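Local coordinates for Abbfa_003403 (Acinetobacter baumannii, PDB 4ZXH), which probably builds a peptide product as a four-domain nonribosomal peptide synthetase, joining condensation, adenylation, phosphopantetheine-bearing carrier and thioesterase domains in one chain, at residues 199-204 with 328-333; 280-285 with 299-304; 646-651 with 674-679. All blocks are in the same frame, centred on the assembly; numbering follows the deposited sequence.

Contact 1: 199-204 with 328-333; sequences LIFWKN and LKHQKI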
loop_
_atom_site.group_PDB
_atom_site.type_symbol
_atom_site.label_atom_id
_atom_site.label_comp_id
_atom_site.label_asym_id
_atom_site.label_seq_id
_atom_site.Cartn_x
_atom_site.Cartn_y
_atom_site.Cartn_z
ATOM N N LEU A 199 4.016 30.550 -0.983
ATOM C CA LEU A 199 3.138 29.402 -0.778
ATOM C C LEU A 199 2.351 29.065 -2.042
ATOM O O LEU A 199 2.126 27.899 -2.350
ATOM C CB LEU A 199 2.179 29.664 0.376
ATOM C CG LEU A 199 1.429 28.461 0.941
ATOM C CD1 LEU A 199 2.380 27.309 1.237
ATOM C CD2 LEU A 199 0.725 28.896 2.207
ATOM N N ILE A 200 1.931 30.094 -2.766
ATOM C CA ILE A 200 1.249 29.891 -4.030
ATOM C C ILE A 200 2.179 29.221 -5.039
ATOM O O ILE A 200 1.761 28.304 -5.759
ATOM C CB ILE A 200 0.736 31.218 -4.597
ATOM C CG1 ILE A 200 -0.281 31.827 -3.633
ATOM C CG2 ILE A 200 0.132 31.025 -5.976
ATOM C CD1 ILE A 200 -0.463 33.315 -3.814
ATOM N N PHE A 201 3.435 29.672 -5.082
ATOM C CA PHE A 201 4.428 29.101 -5.988
ATOM C C PHE A 201 4.497 27.582 -5.862
ATOM O O PHE A 201 4.408 26.866 -6.864
ATOM C CB PHE A 201 5.811 29.695 -5.726
ATOM C CG PHE A 201 6.913 29.035 -6.512
ATOM C CD1 PHE A 201 7.327 29.562 -7.725
ATOM C CD2 PHE A 201 7.544 27.886 -6.037
ATOM C CE1 PHE A 201 8.351 28.957 -8.456
ATOM C CE2 PHE A 201 8.564 27.274 -6.765
ATOM C CZ PHE A 201 8.971 27.816 -7.974
ATOM N N TRP A 202 4.669 27.101 -4.631
ATOM C CA TRP A 202 4.797 25.671 -4.377
ATOM C C TRP A 202 3.501 24.934 -4.662
ATOM O O TRP A 202 3.500 23.812 -5.174
ATOM C CB TRP A 202 5.219 25.414 -2.935
ATOM C CG TRP A 202 6.620 25.802 -2.653
ATOM C CD1 TRP A 202 7.042 26.762 -1.784
ATOM C CD2 TRP A 202 7.798 25.247 -3.246
ATOM N NE1 TRP A 202 8.417 26.841 -1.797
ATOM C CE2 TRP A 202 8.905 25.920 -2.686
ATOM C CE3 TRP A 202 8.027 24.245 -4.190
ATOM C CZ2 TRP A 202 10.213 25.622 -3.039
ATOM C CZ3 TRP A 202 9.328 23.954 -4.545
ATOM C CH2 TRP A 202 10.403 24.636 -3.969
ATOM N N LYS A 203 2.393 25.572 -4.323
ATOM C CA LYS A 203 1.089 24.971 -4.530
ATOM C C LYS A 203 0.914 24.697 -6.026
ATOM O O LYS A 203 0.378 23.659 -6.410
ATOM C CB LYS A 203 -0.013 25.884 -3.976
ATOM C CG LYS A 203 -1.280 25.168 -3.521
ATOM C CD LYS A 203 -2.381 26.173 -3.173
ATOM C CE LYS A 203 -2.298 26.681 -1.734
ATOM N NZ LYS A 203 -2.709 25.643 -0.735
ATOM N N ASN A 204 1.409 25.600 -6.873
ATOM C CA ASN A 204 1.305 25.397 -8.323
ATOM C C ASN A 204 2.391 24.472 -8.875
ATOM O O ASN A 204 2.149 23.669 -9.775
ATOM C CB ASN A 204 1.337 26.744 -9.057
ATOM C CG ASN A 204 0.065 27.557 -8.835
ATOM O OD1 ASN A 204 -1.005 26.997 -8.567
ATOM N ND2 ASN A 204 0.174 28.880 -8.934
ATOM N N LEU A 328 14.592 28.322 -5.445
ATOM C CA LEU A 328 15.401 28.806 -4.319
ATOM C C LEU A 328 14.936 30.183 -3.829
ATOM O O LEU A 328 15.185 30.541 -2.685
ATOM C CB LEU A 328 16.895 28.853 -4.683
ATOM C CG LEU A 328 17.532 27.491 -4.999
ATOM C CD1 LEU A 328 18.968 27.620 -5.454
ATOM C CD2 LEU A 328 17.418 26.531 -3.825
ATOM N N LYS A 329 14.258 30.947 -4.685
ATOM C CA LYS A 329 13.616 32.197 -4.254
ATOM C C LYS A 329 12.604 31.949 -3.123
ATOM O O LYS A 329 12.488 32.735 -2.192
ATOM C CB LYS A 329 12.903 32.888 -5.429
ATOM C CG LYS A 329 13.810 33.502 -6.517
ATOM C CD LYS A 329 12.964 34.237 -7.571
ATOM C CE LYS A 329 13.795 34.876 -8.684
ATOM N NZ LYS A 329 12.932 35.578 -9.696
ATOM N N HIS A 330 11.881 30.842 -3.200
ATOM C CA HIS A 330 10.792 30.598 -2.274
ATOM C C HIS A 330 11.130 29.512 -1.265
ATOM O O HIS A 330 10.254 28.755 -0.840
ATOM C CB HIS A 330 9.538 30.216 -3.049
ATOM C CG HIS A 330 9.201 31.177 -4.140
ATOM N ND1 HIS A 330 8.629 32.407 -3.897
ATOM C CD2 HIS A 330 9.386 31.104 -5.480
ATOM C CE1 HIS A 330 8.461 33.044 -5.043
ATOM N NE2 HIS A 330 8.911 32.275 -6.018
ATOM N N GLN A 331 12.397 29.442 -0.873
ATOM C CA GLN A 331 12.853 28.360 -0.010
ATOM C C GLN A 331 12.520 28.624 1.452
ATOM O O GLN A 331 12.712 27.751 2.294
ATOM C CB GLN A 331 14.353 28.160 -0.156
ATOM C CG GLN A 331 15.156 29.130 0.671
ATOM C CD GLN A 331 16.624 29.061 0.365
ATOM O OE1 GLN A 331 17.041 29.279 -0.776
ATOM N NE2 GLN A 331 17.425 28.718 1.377
ATOM N N LYS A 332 12.029 29.823 1.755
ATOM C CA LYS A 332 11.717 30.166 3.138
ATOM C C LYS A 332 10.566 29.311 3.692
ATOM O O LYS A 332 10.525 29.021 4.890
ATOM C CB LYS A 332 11.400 31.671 3.277
ATOM C CG LYS A 332 10.288 32.251 2.379
ATOM C CD LYS A 332 10.378 33.793 2.382
ATOM C CE LYS A 332 9.246 34.496 1.625
ATOM N NZ LYS A 332 7.930 34.434 2.320
ATOM N N ILE A 333 9.653 28.895 2.814
ATOM C CA ILE A 333 8.522 28.056 3.199
ATOM C C ILE A 333 8.971 26.654 3.600
ATOM O O ILE A 333 9.619 25.954 2.813
ATOM C CB ILE A 333 7.489 27.937 2.053
ATOM C CG1 ILE A 333 6.941 29.308 1.677
ATOM C CG2 ILE A 333 6.350 27.050 2.464
ATOM C CD1 ILE A 333 6.488 30.120 2.880
#
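The ring of F201 lies against the imidazole of H330 in an offset stack, the two centroids 4.4 Å apart and the planes inclined by 27°. The overlap is partial: H330 CD2 sits over one face of the phenyl ring, displaced toward its rim, and comes within 3.4 Å of F201 CG. One face of the imidazole receives F201 CB in a CH-pi contact, and K329 CB lies over the opposite face, toward its rim. With CG of F201 anti to the backbone N (chi1 173°), the phenyl leaves the helix on the side facing H330.

W202 supplies the polar link. Its NE1 donates to H330 O at 2.8 Å, with an N-H...O angle of 159°; the oxygen lies at the indole edge close to the ring plane, while the donor is tilted from the carbonyl plane of H330. H330 is thus held through its carbonyl as well as its ring, whose ND1 is bonded to S198 OG. I333, closing the type I turn that starts at H330, brings CB to 4.0 Å from W202 CD1 and CG2 to 4.2 Å from L199 CD1.

Within the condensation domain the contact joins helix 197-205 to the chain leaving helix 313-329. Helix 335-342 packs beside it, V338 touching both W202 and I333, and S327 of helix 313-329 meets F201 and W202.

Contact 2: 280-285 with 299-304; sequences TPVAGR and NTIAIH. With PNS (4'-phosphopantetheine), chain B.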
loop_
_atom_site.group_PDB
_atom_site.type_symbol
_atom_site.label_atom_id
_atom_site.label_comp_id
_atom_site.label_asym_id
_atom_site.label_seq_id
_atom_site.Cartn_x
_atom_site.Cartn_y
_atom_site.Cartn_z
ATOM N N THR A 280 15.325 18.195 -2.473
ATOM C CA THR A 280 16.676 18.733 -2.240
ATOM C C THR A 280 16.775 19.676 -1.043
ATOM O O THR A 280 16.427 20.841 -1.145
ATOM C CB THR A 280 17.208 19.543 -3.429
ATOM O OG1 THR A 280 17.018 18.820 -4.647
ATOM C CG2 THR A 280 18.695 19.801 -3.228
ATOM N N PRO A 281 17.255 19.175 0.089
ATOM C CA PRO A 281 17.639 19.979 1.250
ATOM C C PRO A 281 18.428 21.237 0.917
ATOM O O PRO A 281 19.350 21.175 0.098
ATOM C CB PRO A 281 18.517 19.019 2.039
ATOM C CG PRO A 281 17.858 17.699 1.804
ATOM C CD PRO A 281 17.309 17.735 0.384
ATOM N N VAL A 282 18.064 22.355 1.542
ATOM C CA VAL A 282 18.872 23.559 1.475
ATOM C C VAL A 282 19.377 23.910 2.874
ATOM O O VAL A 282 18.709 23.625 3.874
ATOM C CB VAL A 282 18.095 24.740 0.883
ATOM C CG1 VAL A 282 17.600 24.378 -0.493
ATOM C CG2 VAL A 282 16.940 25.141 1.789
ATOM N N ALA A 283 20.562 24.506 2.929
ATOM C CA ALA A 283 21.225 24.846 4.183
ATOM C C ALA A 283 20.342 25.695 5.094
ATOM O O ALA A 283 20.316 25.492 6.308
ATOM C CB ALA A 283 22.552 25.576 3.900
ATOM N N GLY A 284 19.646 26.661 4.506
ATOM C CA GLY A 284 18.677 27.460 5.230
ATOM C C GLY A 284 19.170 28.618 6.086
ATOM O O GLY A 284 18.400 29.140 6.908
ATOM N N ARG A 285 20.423 29.041 5.912
ATOM C CA ARG A 285 20.941 30.137 6.740
ATOM C C ARG A 285 21.260 31.365 5.889
ATOM O O ARG A 285 22.430 31.709 5.664
ATOM C CB ARG A 285 22.183 29.701 7.521
ATOM C CG ARG A 285 22.029 28.372 8.220
ATOM C CD ARG A 285 23.374 27.787 8.596
ATOM N NE ARG A 285 23.247 26.542 9.351
ATOM C CZ ARG A 285 23.525 26.440 10.650
ATOM N NH1 ARG A 285 23.961 27.511 11.315
ATOM N NH2 ARG A 285 23.415 25.268 11.271
ATOM N N ASN A 299 16.058 22.865 5.297
ATOM C CA ASN A 299 14.694 22.704 4.791
ATOM C C ASN A 299 14.625 21.921 3.470
ATOM O O ASN A 299 15.364 22.187 2.527
ATOM C CB ASN A 299 14.027 24.071 4.608
ATOM C CG ASN A 299 12.523 23.965 4.349
ATOM O OD1 ASN A 299 11.819 23.121 4.935
ATOM N ND2 ASN A 299 12.021 24.830 3.469
ATOM N N THR A 300 13.728 20.950 3.405
ATOM C CA THR A 300 13.549 20.193 2.186
ATOM C C THR A 300 12.766 21.043 1.178
ATOM O O THR A 300 11.820 21.731 1.551
ATOM C CB THR A 300 12.801 18.859 2.465
ATOM O OG1 THR A 300 13.541 18.075 3.406
ATOM C CG2 THR A 300 12.613 18.049 1.188
ATOM N N ILE A 301 13.171 21.020 -0.092
ATOM C CA ILE A 301 12.278 21.481 -1.151
ATOM C C ILE A 301 12.070 20.387 -2.191
ATOM O O ILE A 301 12.991 19.623 -2.482
ATOM C CB ILE A 301 12.784 22.757 -1.865
ATOM C CG1 ILE A 301 14.159 22.530 -2.481
ATOM C CG2 ILE A 301 12.769 23.948 -0.933
ATOM C CD1 ILE A 301 14.724 23.785 -3.159
ATOM N N ALA A 302 10.855 20.320 -2.742
ATOM C CA ALA A 302 10.528 19.355 -3.790
ATOM C C ALA A 302 10.515 19.988 -5.195
ATOM O O ALA A 302 9.712 20.882 -5.486
ATOM C CB ALA A 302 9.185 18.698 -3.498
ATOM N N ILE A 303 11.407 19.517 -6.063
ATOM C CA ILE A 303 11.449 19.995 -7.438
ATOM C C ILE A 303 10.741 19.016 -8.361
ATOM O O ILE A 303 11.223 17.903 -8.595
ATOM C CB ILE A 303 12.882 20.187 -7.939
ATOM C CG1 ILE A 303 13.708 21.013 -6.952
ATOM C CG2 ILE A 303 12.863 20.823 -9.294
ATOM C CD1 ILE A 303 13.092 22.326 -6.633
ATOM N N HIS A 304 9.590 19.426 -8.878
ATOM C CA HIS A 304 8.833 18.591 -9.804
ATOM C C HIS A 304 9.130 19.046 -11.230
ATOM O O HIS A 304 8.794 20.172 -11.606
ATOM C CB HIS A 304 7.338 18.667 -9.476
ATOM C CG HIS A 304 6.444 18.082 -10.525
ATOM N ND1 HIS A 304 5.167 18.552 -10.750
ATOM C CD2 HIS A 304 6.634 17.070 -11.405
ATOM C CE1 HIS A 304 4.612 17.859 -11.730
ATOM N NE2 HIS A 304 5.481 16.955 -12.145
HETATM O O23 PNS B . 1.796 14.266 6.883
HETATM P P24 PNS B . 2.020 15.518 7.689
HETATM O O25 PNS B . 1.097 16.686 7.468
HETATM O O27 PNS B . 3.517 15.993 7.318
HETATM C C28 PNS B . 4.617 15.103 7.472
HETATM C C29 PNS B . 5.896 15.838 7.112
HETATM C C30 PNS B . 5.952 17.051 8.043
HETATM C C31 PNS B . 5.833 16.277 5.649
HETATM C C32 PNS B . 7.095 14.895 7.294
HETATM O O33 PNS B . 6.744 13.637 6.695
HETATM C C34 PNS B . 8.348 15.489 6.680
HETATM O O35 PNS B . 8.833 16.549 7.074
HETATM N N36 PNS B . 8.938 14.828 5.693
HETATM C C37 PNS B . 10.141 15.317 5.039
HETATM C C38 PNS B . 11.232 14.264 5.231
HETATM C C39 PNS B . 12.567 14.936 5.325
HETATM O O40 PNS B . 12.689 16.008 5.899
HETATM N N41 PNS B . 13.549 14.264 4.741
HETATM C C42 PNS B . 14.944 14.624 4.654
HETATM C C43 PNS B . 15.445 13.656 3.602
HETATM S S44 PNS B . 15.462 14.527 2.029
#
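V282 and N299 pair through two backbone hydrogen bonds, as an antiparallel hydrogen-bonded pair: V282 N donates to N299 O at 2.9 Å, and N299 N returns a bond to V282 O at 3.1 Å, the latter lying in the carbonyl plane. At the other end T280 N reaches I301 O at 2.7 Å in a nearly straight bond (N-H...O angle 167°), whereas the reverse bond from I301 N to T280 O is weak. P281 has no amide hydrogen to offer, but its CA makes a CA-H...O contact of 3.4 Å with N299 O, the same oxygen that accepts from V282 N.

Apolar packing is lighter. V282 CG1 meets I301 CD1 at 4.0 Å, the two side chains lying roughly perpendicular, while V282 CG2 lies alongside CB of N299. CG1 of I301 stands between its backbone N and carbonyl carbon (chi1 59°), which carries CD1 to V282. L328 of helix 313-329 packs on both V282 and I301. The amide of N299 turns elsewhere: ND2 donates to the carbonyls of I333 and Q331, and OD1 accepts from F335 N.

The third kind of interaction is with 4'-phosphopantetheine. T300 OG1 gives a weak hydrogen bond of 3.3 Å to its amide oxygen O40, and P281 CG lies 4.0 Å from the thiol sulfur S44. This single bridge and the T280-I301 bonds extend the antiparallel pairing of strands 275-279 and 302-306 and place P281 and T300 in the pantetheine pocket of the condensation domain. The arm, probably attached to S1008, whose N is hydrogen-bonded to it, reaches in here, consistent with a docked carrier domain.

Contact 3: 646-651 with 674-679; sequences NFLLSM and SILELL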
loop_
_atom_site.group_PDB
_atom_site.type_symbol
_atom_site.label_atom_id
_atom_site.label_comp_id
_atom_site.label_asym_id
_atom_site.label_seq_id
_atom_site.Cartn_x
_atom_site.Cartn_y
_atom_site.Cartn_z
ATOM N N ASN A 646 11.152 -29.288 -32.405
ATOM C CA ASN A 646 12.044 -28.503 -31.565
ATOM C C ASN A 646 11.490 -28.331 -30.156
ATOM O O ASN A 646 12.201 -28.501 -29.171
ATOM C CB ASN A 646 12.289 -27.125 -32.170
ATOM C CG ASN A 646 13.209 -26.277 -31.316
ATOM O OD1 ASN A 646 14.416 -26.501 -31.256
ATOM N ND2 ASN A 646 12.627 -25.320 -30.613
ATOM N N PHE A 647 10.213 -27.980 -30.074
ATOM C CA PHE A 647 9.548 -27.814 -28.796
ATOM C C PHE A 647 9.530 -29.104 -27.981
ATOM O O PHE A 647 9.960 -29.124 -26.835
ATOM C CB PHE A 647 8.121 -27.317 -29.014
ATOM C CG PHE A 647 7.227 -27.492 -27.816
ATOM C CD1 PHE A 647 7.383 -26.693 -26.695
ATOM C CD2 PHE A 647 6.220 -28.448 -27.820
ATOM C CE1 PHE A 647 6.558 -26.845 -25.606
ATOM C CE2 PHE A 647 5.396 -28.608 -26.729
ATOM C CZ PHE A 647 5.571 -27.813 -25.620
ATOM N N LEU A 648 9.026 -30.170 -28.588
ATOM C CA LEU A 648 8.863 -31.452 -27.920
ATOM C C LEU A 648 10.172 -31.986 -27.375
ATOM O O LEU A 648 10.231 -32.411 -26.218
ATOM C CB LEU A 648 8.235 -32.471 -28.878
ATOM C CG LEU A 648 6.747 -32.186 -29.090
ATOM C CD1 LEU A 648 6.159 -33.016 -30.211
ATOM C CD2 LEU A 648 6.012 -32.428 -27.786
ATOM N N LEU A 649 11.219 -31.956 -28.196
ATOM C CA LEU A 649 12.534 -32.432 -27.759
ATOM C C LEU A 649 13.088 -31.582 -26.621
ATOM O O LEU A 649 13.684 -32.099 -25.677
ATOM C CB LEU A 649 13.524 -32.447 -28.923
ATOM C CG LEU A 649 13.307 -33.511 -29.999
ATOM C CD1 LEU A 649 14.404 -33.427 -31.031
ATOM C CD2 LEU A 649 13.257 -34.895 -29.369
ATOM N N SER A 650 12.885 -30.273 -26.720
ATOM C CA SER A 650 13.340 -29.337 -25.701
ATOM C C SER A 650 12.643 -29.649 -24.385
ATOM O O SER A 650 13.249 -29.631 -23.312
ATOM C CB SER A 650 13.046 -27.898 -26.127
ATOM O OG SER A 650 13.929 -26.968 -25.527
ATOM N N MET A 651 11.359 -29.953 -24.482
ATOM C CA MET A 651 10.570 -30.243 -23.304
ATOM C C MET A 651 11.029 -31.547 -22.683
ATOM O O MET A 651 11.062 -31.678 -21.453
ATOM C CB MET A 651 9.082 -30.286 -23.656
ATOM C CG MET A 651 8.438 -28.906 -23.582
ATOM S SD MET A 651 8.541 -28.136 -21.925
ATOM C CE MET A 651 9.114 -26.546 -22.408
ATOM N N SER A 674 -2.025 -28.537 -25.562
ATOM C CA SER A 674 -2.479 -29.922 -25.592
ATOM C C SER A 674 -1.563 -30.794 -26.442
ATOM O O SER A 674 -1.462 -32.005 -26.223
ATOM C CB SER A 674 -3.899 -30.001 -26.141
ATOM O OG SER A 674 -3.889 -29.682 -27.520
ATOM N N ILE A 675 -0.921 -30.174 -27.428
ATOM C CA ILE A 675 0.094 -30.835 -28.247
ATOM C C ILE A 675 1.111 -31.632 -27.404
ATOM O O ILE A 675 1.406 -32.788 -27.709
ATOM C CB ILE A 675 0.825 -29.786 -29.137
ATOM C CG1 ILE A 675 0.100 -29.656 -30.463
ATOM C CG2 ILE A 675 2.250 -30.163 -29.424
ATOM C CD1 ILE A 675 0.005 -30.971 -31.180
ATOM N N LEU A 676 1.632 -31.016 -26.342
ATOM C CA LEU A 676 2.580 -31.670 -25.442
ATOM C C LEU A 676 1.957 -32.866 -24.725
ATOM O O LEU A 676 2.594 -33.901 -24.544
ATOM C CB LEU A 676 3.090 -30.676 -24.395
ATOM C CG LEU A 676 3.942 -31.252 -23.265
ATOM C CD1 LEU A 676 5.298 -31.696 -23.780
ATOM C CD2 LEU A 676 4.084 -30.248 -22.156
ATOM N N GLU A 677 0.707 -32.696 -24.313
ATOM C CA GLU A 677 -0.015 -33.685 -23.529
ATOM C C GLU A 677 -0.377 -34.913 -24.352
ATOM O O GLU A 677 -0.347 -36.043 -23.857
ATOM C CB GLU A 677 -1.292 -33.070 -22.948
ATOM C CG GLU A 677 -1.110 -31.711 -22.289
ATOM C CD GLU A 677 -2.421 -31.155 -21.756
ATOM O OE1 GLU A 677 -3.482 -31.770 -22.010
ATOM O OE2 GLU A 677 -2.393 -30.097 -21.091
ATOM N N LEU A 678 -0.737 -34.689 -25.608
ATOM C CA LEU A 678 -1.217 -35.770 -26.457
ATOM C C LEU A 678 -0.093 -36.532 -27.184
ATOM O O LEU A 678 -0.314 -37.627 -27.681
ATOM C CB LEU A 678 -2.220 -35.211 -27.474
ATOM C CG LEU A 678 -3.469 -34.552 -26.863
ATOM C CD1 LEU A 678 -4.299 -33.815 -27.931
ATOM C CD2 LEU A 678 -4.346 -35.559 -26.084
ATOM N N LEU A 679 1.110 -35.973 -27.234
ATOM C CA LEU A 679 2.159 -36.571 -28.052
ATOM C C LEU A 679 3.368 -37.070 -27.286
ATOM O O LEU A 679 3.835 -38.182 -27.515
ATOM C CB LEU A 679 2.642 -35.576 -29.104
ATOM C CG LEU A 679 1.633 -35.192 -30.181
ATOM C CD1 LEU A 679 2.299 -34.289 -31.212
ATOM C CD2 LEU A 679 1.041 -36.439 -30.822
#
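With CG anti to the backbone N in both F647 (chi1 163°) and L676 (chi1 172°), each side chain leaves its helix so that the phenyl edge of F647 meets the methylene of L676. The geometry is edge-on: L676 CB lies near the ring plane, 3.9 Å from F647 CE2, and CZ of the same ring is almost as close. L648 takes the other course, its CG beside the backbone N and anti to the carbonyl carbon, and this brings its end nearer to the second helix than its first bond would suggest.

From there the two methyls of L648 divide the work. CD2 touches L676 CD1 at 4.1 Å as these leucines run antiparallel alongside each other, and CD1 meets L679 CD1 at 4.2 Å. L676 CD1 has a further neighbour in M651 CB, 4.0 Å away, so this one methyl bridges L648 and M651 on a single side of helix 641-655. M651 engages through its first methylene; bends at chi2 and chi3 lead the thioether end away. I675 CG2 approaches F647 CE2 more loosely, at 4.4 Å.

No hydrogen bond spans the interface, and all six touching residues are buried, so apolar packing accounts for the pairing. The axes of 646-651 and 674-679 pass 10.8 Å apart with a crossing angle of -68°.

Both helices lie in the adenylation domain, an AMP-binding domain of the ANL family. W552 of helix 543-553 packs against I675 and L679, while L789 touches M651. On the side of helix 674-679 away from the contact, E677 packs on L663 and A665 of strand 662-665, which places this helix between that strand and helix 641-655.

In the fold
From the N terminus, helix 197-205 opens the loop that contact 1 closes at 328-333, tying that helix to the end of helix 313-329. Contact 2 is nested inside it: 280-285 and 299-304 close the loop that follows strand 275-279 and runs into strand 302-306, after which helix 313-329 leads back to contact 1. The two contacts touch, their centres 11 Å apart, through the N299 side chain and through W202 packed on A302. Of the two, contact 2 is the one that touches the pantetheine. Contact 3 follows in series, joining two helices of the adenylation domain; its centre lies about 65 Å from that of contact 1.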